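Local coordinates for protein endo-beta-1,4-glucanase (cellulase B) (Bacillus halodurans, PDB 4V2X) that probably hydrolyses beta-1,4-glucan chains such as those of cellulose, using a family 5 catalytic module joined to an Ig-like module and a CBM46 carbohydrate-binding module, at residues A[519-533]-A[545-558]. Residues are numbered along the deposited sequence; the frame is centred on the assembly and turned at random.
Sequences AGPQDWTSFKEFGYA and LTEAFFREVRDGEV
Thr546 OG1 donates to Tyr532 O at 2.7 Å, lying in the carbonyl plane on a lone pair. With chi1 at 66°, OG1 sits between the backbone N and the carbonyl carbon, where it also accepts from Phe549 N as the N-cap of helix 547-551. Thr546 N adds a nearly straight bond to Ala533 O, though it approaches well above that carbonyl's plane. Two residues on, Ala548 CB rests over a face of the Tyr532 ring, 3.6 Å from CZ, in a CH-pi contact. A water ties Tyr532 OH to Ala548 O and Glu552 OE2. Phe549, its CG anti to the backbone N (chi1 171°), sends CD1 to within 3.8 Å of Pro521 CD, and its CE1 lies 4.1 Å from both Gly520 CA and Lys528 CG. The Lys528 chain bends at chi2 and chi3, bringing NZ to Ala519 O and Pro521 O, both at 2.8 Å, and to Thr525 O at 2.9 Å. A methionine in its place would probably leave those three oxygens without their shared donor, and the loop they belong to less firmly held. The contact seats the loop that runs from strand 506-513 to strand 534-537 of the CBM46 beta-sheet module against helix 547-551, whose Phe549 and Phe550 also touch Ile574 on strand 569-577.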
ATOM      1  N   ALA A 519      10.039  41.875   1.355  1.00 14.55           N
ATOM      2  CA  ALA A 519      10.610  42.000   0.021  1.00 13.63           C
ATOM      3  C   ALA A 519      11.563  40.850  -0.272  1.00 14.08           C
ATOM      4  O   ALA A 519      12.147  40.255   0.641  1.00 13.44           O
ATOM      5  CB  ALA A 519      11.340  43.328  -0.109  1.00 14.33           C
ATOM      6  N   GLY A 520      11.711  40.533  -1.551  1.00 13.78           N
ATOM      7  CA  GLY A 520      12.700  39.542  -1.971  1.00 13.51           C
ATOM      8  C   GLY A 520      12.180  38.122  -1.929  1.00 13.07           C
ATOM      9  O   GLY A 520      10.986  37.886  -1.737  1.00 14.59           O
ATOM     10  N   PRO A 521      13.082  37.151  -2.148  1.00 13.19           N
ATOM     11  CA  PRO A 521      12.708  35.745  -2.161  1.00 13.24           C
ATOM     12  C   PRO A 521      12.127  35.294  -0.826  1.00 14.22           C
ATOM     13  O   PRO A 521      12.477  35.862   0.221  1.00 13.51           O
ATOM     14  CB  PRO A 521      14.033  35.028  -2.444  1.00 13.64           C
ATOM     15  CG  PRO A 521      14.936  36.057  -3.027  1.00 13.61           C
ATOM     16  CD  PRO A 521      14.512  37.356  -2.429  1.00 13.46           C
ATOM     17  N   GLN A 522      11.253  34.290  -0.880  1.00 15.09           N
ATOM     18  CA  GLN A 522      10.640  33.696   0.309  1.00 15.68           C
ATOM     19  C   GLN A 522      10.037  34.790   1.188  1.00 15.54           C
ATOM     20  O   GLN A 522      10.451  35.002   2.330  1.00 14.93           O
ATOM     21  CB  GLN A 522      11.670  32.860   1.077  1.00 16.45           C
ATOM     22  CG  GLN A 522      12.340  31.767   0.246  1.00 17.44           C
ATOM     23  CD  GLN A 522      11.411  30.637  -0.160  1.00 20.03           C
ATOM     24  OE1 GLN A 522      10.408  30.363   0.497  1.00 20.23           O
ATOM     25  NE2 GLN A 522      11.760  29.953  -1.244  1.00 23.80           N
ATOM     26  N   ASP A 523       9.047  35.482   0.632  1.00 14.83           N
ATOM     27  CA  ASP A 523       8.526  36.704   1.242  1.00 14.89           C
ATOM     28  C   ASP A 523       7.492  36.473   2.347  1.00 14.61           C
ATOM     29  O   ASP A 523       6.854  37.411   2.827  1.00 14.70           O
ATOM     30  CB  ASP A 523       8.014  37.674   0.158  1.00 16.25           C
ATOM     31  CG  ASP A 523       6.755  37.202  -0.542  1.00 18.10           C
ATOM     32  OD1 ASP A 523       6.096  36.235  -0.107  1.00 17.57           O
ATOM     33  OD2 ASP A 523       6.407  37.844  -1.553  1.00 20.21           O
ATOM     34  N   TRP A 524       7.348  35.215   2.759  1.00 14.32           N
ATOM     35  CA  TRP A 524       6.636  34.867   3.989  1.00 14.75           C
ATOM     36  C   TRP A 524       7.424  35.301   5.246  1.00 14.30           C
ATOM     37  O   TRP A 524       6.881  35.329   6.349  1.00 15.22           O
ATOM     38  CB  TRP A 524       6.316  33.366   4.036  1.00 15.47           C
ATOM     39  CG  TRP A 524       7.479  32.501   3.728  1.00 15.90           C
ATOM     40  CD1 TRP A 524       7.860  32.049   2.496  1.00 16.58           C
ATOM     41  CD2 TRP A 524       8.441  31.995   4.654  1.00 15.99           C
ATOM     42  NE1 TRP A 524       8.991  31.292   2.598  1.00 16.38           N
ATOM     43  CE2 TRP A 524       9.369  31.235   3.913  1.00 16.42           C
ATOM     44  CE3 TRP A 524       8.598  32.089   6.040  1.00 16.71           C
ATOM     45  CZ2 TRP A 524      10.448  30.593   4.507  1.00 17.29           C
ATOM     46  CZ3 TRP A 524       9.675  31.447   6.630  1.00 16.62           C
ATOM     47  CH2 TRP A 524      10.582  30.705   5.867  1.00 16.89           C
ATOM     48  N   THR A 525       8.690  35.665   5.066  1.00 13.06           N
ATOM     49  CA  THR A 525       9.508  36.203   6.146  1.00 12.75           C
ATOM     50  C   THR A 525      10.293  37.424   5.679  1.00 12.41           C
ATOM     51  O   THR A 525      10.670  37.527   4.509  1.00 12.97           O
ATOM     52  CB  THR A 525      10.486  35.139   6.702  1.00 12.46           C
ATOM     53  OG1 THR A 525      11.285  35.714   7.745  1.00 12.59           O
ATOM     54  CG2 THR A 525      11.401  34.581   5.609  1.00 12.06           C
ATOM     55  N   SER A 526      10.547  38.345   6.606  1.00 12.05           N
ATOM     56  CA  SER A 526      11.422  39.477   6.344  1.00 11.58           C
ATOM     57  C   SER A 526      12.900  39.089   6.306  1.00 11.22           C
ATOM     58  O   SER A 526      13.689  39.814   5.729  1.00 10.97           O
ATOM     59  CB  SER A 526      11.234  40.545   7.426  1.00 13.10           C
ATOM     60  OG  SER A 526      11.589  40.019   8.696  1.00 13.79           O
ATOM     61  N   PHE A 527      13.270  37.977   6.947  1.00 10.86           N
ATOM     62  CA  PHE A 527      14.679  37.580   7.039  1.00 11.28           C
ATOM     63  C   PHE A 527      15.075  36.789   5.806  1.00 11.32           C
ATOM     64  O   PHE A 527      14.575  35.683   5.589  1.00 11.26           O
ATOM     65  CB  PHE A 527      14.931  36.715   8.270  1.00 11.53           C
ATOM     66  CG  PHE A 527      14.845  37.462   9.565  1.00 11.80           C
ATOM     67  CD1 PHE A 527      15.970  38.064  10.099  1.00 12.21           C
ATOM     68  CD2 PHE A 527      13.646  37.558  10.251  1.00 12.72           C
ATOM     69  CE1 PHE A 527      15.907  38.745  11.301  1.00 13.00           C
ATOM     70  CE2 PHE A 527      13.580  38.243  11.454  1.00 13.38           C
ATOM     71  CZ  PHE A 527      14.712  38.840  11.971  1.00 13.35           C
ATOM     72  N   LYS A 528      15.958  37.366   5.005  1.00 11.41           N
ATOM     73  CA  LYS A 528      16.387  36.741   3.753  1.00 11.89           C
ATOM     74  C   LYS A 528      17.410  35.632   3.993  1.00 12.72           C
ATOM     75  O   LYS A 528      17.993  35.510   5.080  1.00 12.31           O
ATOM     76  CB  LYS A 528      16.967  37.788   2.797  1.00 12.30           C
ATOM     77  CG  LYS A 528      16.023  38.930   2.450  1.00 12.26           C
ATOM     78  CD  LYS A 528      14.719  38.460   1.809  1.00 12.49           C
ATOM     79  CE  LYS A 528      13.558  38.397   2.795  1.00 12.58           C
ATOM     80  NZ  LYS A 528      12.289  37.939   2.156  1.00 12.89           N
ATOM     81  N   GLU A 529      17.614  34.817   2.966  1.00 12.61           N
ATOM     82  CA  GLU A 529      18.463  33.643   3.061  1.00 12.92           C
ATOM     83  C   GLU A 529      19.944  33.993   2.870  1.00 12.83           C
ATOM     84  O   GLU A 529      20.337  34.540   1.839  1.00 12.74           O
ATOM     85  CB  GLU A 529      18.021  32.604   2.036  1.00 13.04           C
ATOM     86  CG  GLU A 529      18.889  31.358   2.063  1.00 14.06           C
ATOM     87  CD  GLU A 529      18.440  30.270   1.117  1.00 14.69           C
ATOM     88  OE1 GLU A 529      17.312  30.340   0.591  1.00 16.43           O
ATOM     89  OE2 GLU A 529      19.238  29.340   0.902  1.00 15.03           O
ATOM     90  N   PHE A 530      20.770  33.640   3.854  1.00 12.79           N
ATOM     91  CA  PHE A 530      22.200  33.943   3.835  1.00 12.87           C
ATOM     92  C   PHE A 530      22.849  33.242   2.643  1.00 14.41           C
ATOM     93  O   PHE A 530      22.622  32.054   2.421  1.00 14.98           O
ATOM     94  CB  PHE A 530      22.850  33.472   5.147  1.00 13.28           C
ATOM     95  CG  PHE A 530      24.236  34.013   5.385  1.00 13.36           C
ATOM     96  CD1 PHE A 530      25.330  33.530   4.671  1.00 13.97           C
ATOM     97  CD2 PHE A 530      24.453  34.988   6.352  1.00 14.14           C
ATOM     98  CE1 PHE A 530      26.604  34.020   4.906  1.00 14.13           C
ATOM     99  CE2 PHE A 530      25.727  35.479   6.593  1.00 14.04           C
ATOM    100  CZ  PHE A 530      26.806  34.998   5.870  1.00 14.69           C
ATOM    101  N   GLY A 531      23.646  33.987   1.879  1.00 14.93           N
ATOM    102  CA  GLY A 531      24.332  33.439   0.705  1.00 16.48           C
ATOM    103  C   GLY A 531      23.480  33.592  -0.540  1.00 17.66           C
ATOM    104  O   GLY A 531      23.919  34.190  -1.532  1.00 21.10           O
ATOM    105  N   TYR A 532      22.250  33.090  -0.486  1.00 16.24           N
ATOM    106  CA  TYR A 532      21.368  33.113  -1.641  1.00 15.61           C
ATOM    107  C   TYR A 532      20.952  34.536  -2.008  1.00 15.22           C
ATOM    108  O   TYR A 532      21.035  34.923  -3.175  1.00 15.18           O
ATOM    109  CB  TYR A 532      20.129  32.250  -1.402  1.00 15.94           C
ATOM    110  CG  TYR A 532      19.200  32.229  -2.590  1.00 16.45           C
ATOM    111  CD1 TYR A 532      19.499  31.472  -3.707  1.00 18.35           C
ATOM    112  CD2 TYR A 532      18.043  33.002  -2.607  1.00 15.88           C
ATOM    113  CE1 TYR A 532      18.665  31.463  -4.812  1.00 18.51           C
ATOM    114  CE2 TYR A 532      17.204  33.007  -3.710  1.00 17.20           C
ATOM    115  CZ  TYR A 532      17.521  32.228  -4.808  1.00 17.24           C
ATOM    116  OH  TYR A 532      16.690  32.229  -5.897  1.00 18.94           O
ATOM    117  N   ALA A 533      20.493  35.298  -1.012  1.00 13.84           N
ATOM    118  CA  ALA A 533      19.983  36.654  -1.233  1.00 13.47           C
ATOM    119  C   ALA A 533      21.020  37.754  -0.980  1.00 13.63           C
ATOM    120  O   ALA A 533      20.929  38.850  -1.544  1.00 13.51           O
ATOM    121  CB  ALA A 533      18.749  36.884  -0.371  1.00 13.56           C
ATOM    122  N   LEU A 545      24.357  42.152  -2.456  1.00 15.75           N
ATOM    123  CA  LEU A 545      22.946  41.789  -2.605  1.00 15.47           C
ATOM    124  C   LEU A 545      22.883  41.123  -3.962  1.00 15.28           C
ATOM    125  O   LEU A 545      23.278  41.729  -4.957  1.00 16.49           O
ATOM    126  CB  LEU A 545      22.021  43.010  -2.578  1.00 15.54           C
ATOM    127  CG  LEU A 545      22.070  43.898  -1.332  1.00 16.68           C
ATOM    128  CD1 LEU A 545      21.008  44.979  -1.417  1.00 17.46           C
ATOM    129  CD2 LEU A 545      21.892  43.087  -0.063  1.00 17.95           C
ATOM    130  N   THR A 546      22.396  39.890  -4.010  1.00 14.59           N
ATOM    131  CA  THR A 546      22.530  39.077  -5.224  1.00 15.37           C
ATOM    132  C   THR A 546      21.495  39.401  -6.286  1.00 15.40           C
ATOM    133  O   THR A 546      20.436  39.984  -6.011  1.00 14.95           O
ATOM    134  CB  THR A 546      22.417  37.579  -4.915  1.00 15.43           C
ATOM    135  OG1 THR A 546      21.099  37.294  -4.452  1.00 15.12           O
ATOM    136  CG2 THR A 546      23.452  37.151  -3.874  1.00 15.11           C
ATOM    137  N   GLU A 547      21.784  38.981  -7.512  1.00 15.53           N
ATOM    138  CA  GLU A 547      20.800  39.098  -8.585  1.00 16.70           C
ATOM    139  C   GLU A 547      19.532  38.302  -8.272  1.00 15.70           C
ATOM    140  O   GLU A 547      18.424  38.727  -8.603  1.00 15.94           O
ATOM    141  CB  GLU A 547      21.395  38.650  -9.923  1.00 19.08           C
ATOM    142  CG  GLU A 547      20.494  39.012 -11.091  1.00 21.31           C
ATOM    143  CD  GLU A 547      21.159  38.884 -12.447  1.00 25.01           C
ATOM    144  OE1 GLU A 547      22.408  38.881 -12.521  1.00 26.74           O
ATOM    145  OE2 GLU A 547      20.411  38.799 -13.448  1.00 28.64           O
ATOM    146  N   ALA A 548      19.686  37.160  -7.608  1.00 15.64           N
ATOM    147  CA  ALA A 548      18.532  36.340  -7.221  1.00 16.07           C
ATOM    148  C   ALA A 548      17.620  37.084  -6.250  1.00 15.46           C
ATOM    149  O   ALA A 548      16.402  36.934  -6.297  1.00 15.57           O
ATOM    150  CB  ALA A 548      19.000  35.039  -6.596  1.00 16.75           C
ATOM    151  N   PHE A 549      18.216  37.873  -5.362  1.00 14.83           N
ATOM    152  CA  PHE A 549      17.437  38.743  -4.476  1.00 14.43           C
ATOM    153  C   PHE A 549      16.601  39.716  -5.301  1.00 15.20           C
ATOM    154  O   PHE A 549      15.387  39.789  -5.138  1.00 14.84           O
ATOM    155  CB  PHE A 549      18.356  39.506  -3.525  1.00 14.49           C
ATOM    156  CG  PHE A 549      17.670  40.589  -2.727  1.00 14.14           C
ATOM    157  CD1 PHE A 549      16.832  40.268  -1.670  1.00 14.30           C
ATOM    158  CD2 PHE A 549      17.920  41.929  -2.998  1.00 14.25           C
ATOM    159  CE1 PHE A 549      16.226  41.265  -0.917  1.00 14.09           C
ATOM    160  CE2 PHE A 549      17.322  42.932  -2.246  1.00 14.36           C
ATOM    161  CZ  PHE A 549      16.475  42.599  -1.204  1.00 13.77           C
ATOM    162  N   PHE A 550      17.260  40.452  -6.193  1.00 15.14           N
ATOM    163  CA  PHE A 550      16.573  41.476  -6.976  1.00 16.25           C
ATOM    164  C   PHE A 550      15.522  40.926  -7.937  1.00 16.75           C
ATOM    165  O   PHE A 550      14.555  41.622  -8.247  1.00 16.92           O
ATOM    166  CB  PHE A 550      17.583  42.351  -7.714  1.00 16.09           C
ATOM    167  CG  PHE A 550      18.349  43.267  -6.809  1.00 15.11           C
ATOM    168  CD1 PHE A 550      17.699  44.285  -6.123  1.00 14.88           C
ATOM    169  CD2 PHE A 550      19.712  43.118  -6.633  1.00 15.83           C
ATOM    170  CE1 PHE A 550      18.396  45.135  -5.283  1.00 15.34           C
ATOM    171  CE2 PHE A 550      20.419  43.972  -5.799  1.00 15.87           C
ATOM    172  CZ  PHE A 550      19.758  44.979  -5.121  1.00 15.40           C
ATOM    173  N   ARG A 551      15.685  39.685  -8.389  1.00 18.20           N
ATOM    174  CA  ARG A 551      14.674  39.061  -9.253  1.00 20.83           C
ATOM    175  C   ARG A 551      13.295  39.004  -8.590  1.00 20.26           C
ATOM    176  O   ARG A 551      12.276  38.964  -9.278  1.00 20.05           O
ATOM    177  CB  ARG A 551      15.093  37.651  -9.685  1.00 24.47           C
ATOM    178  CG  ARG A 551      16.029  37.621 -10.878  1.00 30.08           C
ATOM    179  CD  ARG A 551      15.986  36.286 -11.605  1.00 32.81           C
ATOM    180  NE  ARG A 551      16.465  35.185 -10.774  1.00 36.84           N
ATOM    181  CZ  ARG A 551      17.747  34.872 -10.581  1.00 38.39           C
ATOM    182  NH1 ARG A 551      18.719  35.583 -11.147  1.00 40.81           N
ATOM    183  NH2 ARG A 551      18.058  33.839  -9.806  1.00 39.28           N
ATOM    184  N   GLU A 552      13.267  39.005  -7.258  1.00 18.14           N
ATOM    185  CA  GLU A 552      12.017  38.966  -6.515  1.00 18.64           C
ATOM    186  C   GLU A 552      11.784  40.230  -5.687  1.00 18.11           C
ATOM    187  O   GLU A 552      11.142  40.190  -4.635  1.00 18.52           O
ATOM    188  CB  GLU A 552      11.991  37.705  -5.652  1.00 19.62           C
ATOM    189  CG  GLU A 552      12.084  36.446  -6.502  1.00 21.78           C
ATOM    190  CD  GLU A 552      11.889  35.173  -5.709  1.00 22.70           C
ATOM    191  OE1 GLU A 552      10.751  34.912  -5.271  1.00 23.43           O
ATOM    192  OE2 GLU A 552      12.880  34.434  -5.534  1.00 23.94           O
ATOM    193  N   VAL A 553      12.292  41.355  -6.186  1.00 16.08           N
ATOM    194  CA  VAL A 553      12.023  42.657  -5.612  1.00 15.88           C
ATOM    195  C   VAL A 553      11.378  43.527  -6.689  1.00 17.07           C
ATOM    196  O   VAL A 553      11.920  43.677  -7.785  1.00 16.78           O
ATOM    197  CB  VAL A 553      13.313  43.324  -5.103  1.00 15.73           C
ATOM    198  CG1 VAL A 553      13.043  44.743  -4.614  1.00 15.95           C
ATOM    199  CG2 VAL A 553      13.953  42.480  -4.003  1.00 15.59           C
ATOM    200  N   ARG A 554      10.224  44.099  -6.373  1.00 17.26           N
ATOM    201  CA  ARG A 554       9.571  45.035  -7.288  1.00 18.39           C
ATOM    202  C   ARG A 554      10.215  46.407  -7.179  1.00 18.61           C
ATOM    203  O   ARG A 554      10.833  46.732  -6.163  1.00 18.05           O
ATOM    204  CB  ARG A 554       8.068  45.104  -7.019  1.00 20.94           C
ATOM    205  CG  ARG A 554       7.665  45.789  -5.729  1.00 24.44           C
ATOM    206  CD  ARG A 554       6.221  46.265  -5.794  1.00 28.70           C
ATOM    207  NE  ARG A 554       5.846  46.963  -4.569  1.00 32.41           N
ATOM    208  CZ  ARG A 554       5.364  46.378  -3.475  1.00 36.88           C
ATOM    209  NH1 ARG A 554       5.174  45.059  -3.422  1.00 37.66           N
ATOM    210  NH2 ARG A 554       5.065  47.126  -2.419  1.00 41.48           N
ATOM    211  N   ASP A 555      10.085  47.210  -8.231  1.00 17.70           N
ATOM    212  CA  ASP A 555      10.560  48.589  -8.199  1.00 18.02           C
ATOM    213  C   ASP A 555       9.932  49.320  -7.013  1.00 17.07           C
ATOM    214  O   ASP A 555       8.763  49.096  -6.678  1.00 17.56           O
ATOM    215  CB  ASP A 555      10.195  49.329  -9.491  1.00 18.94           C
ATOM    216  CG  ASP A 555      11.038  48.908 -10.680  1.00 20.89           C
ATOM    217  OD1 ASP A 555      11.915  48.029 -10.550  1.00 22.62           O
ATOM    218  OD2 ASP A 555      10.811  49.474 -11.768  1.00 20.99           O
ATOM    219  N   GLY A 556      10.712  50.185  -6.381  1.00 17.10           N
ATOM    220  CA  GLY A 556      10.264  50.910  -5.199  1.00 16.95           C
ATOM    221  C   GLY A 556      11.336  50.930  -4.125  1.00 16.44           C
ATOM    222  O   GLY A 556      12.510  50.672  -4.396  1.00 15.01           O
ATOM    223  N   GLU A 557      10.921  51.237  -2.900  1.00 15.69           N
ATOM    224  CA  GLU A 557      11.858  51.492  -1.818  1.00 16.08           C
ATOM    225  C   GLU A 557      11.777  50.376  -0.791  1.00 15.13           C
ATOM    226  O   GLU A 557      10.697  50.026  -0.322  1.00 15.71           O
ATOM    227  CB  GLU A 557      11.561  52.833  -1.160  1.00 17.22           C
ATOM    228  CG  GLU A 557      12.630  53.262  -0.166  1.00 18.65           C
ATOM    229  CD  GLU A 557      12.411  54.658   0.371  1.00 21.87           C
ATOM    230  OE1 GLU A 557      11.969  55.526  -0.403  1.00 26.15           O
ATOM    231  OE2 GLU A 557      12.688  54.885   1.571  1.00 25.95           O
ATOM    232  N   VAL A 558      12.939  49.830  -0.457  1.00 14.71           N
ATOM    233  CA  VAL A 558      13.052  48.691   0.446  1.00 14.77           C
ATOM    234  C   VAL A 558      13.973  49.067   1.600  1.00 14.64           C
ATOM    235  O   VAL A 558      15.053  49.637   1.393  1.00 15.08           O
ATOM    236  CB  VAL A 558      13.603  47.470  -0.312  1.00 15.19           C
ATOM    237  CG1 VAL A 558      14.080  46.373   0.636  1.00 16.22           C
ATOM    238  CG2 VAL A 558      12.537  46.946  -1.270  1.00 15.73           C
TER
HETATM  239  O   HOH W   1       9.106  41.086  -3.147  1.00 27.23           O
HETATM  240  O   HOH W   2      10.392  33.136  -3.311  1.00 21.83           O
HETATM  241  O   HOH W   3      15.260  34.542  -6.693  1.00 26.04           O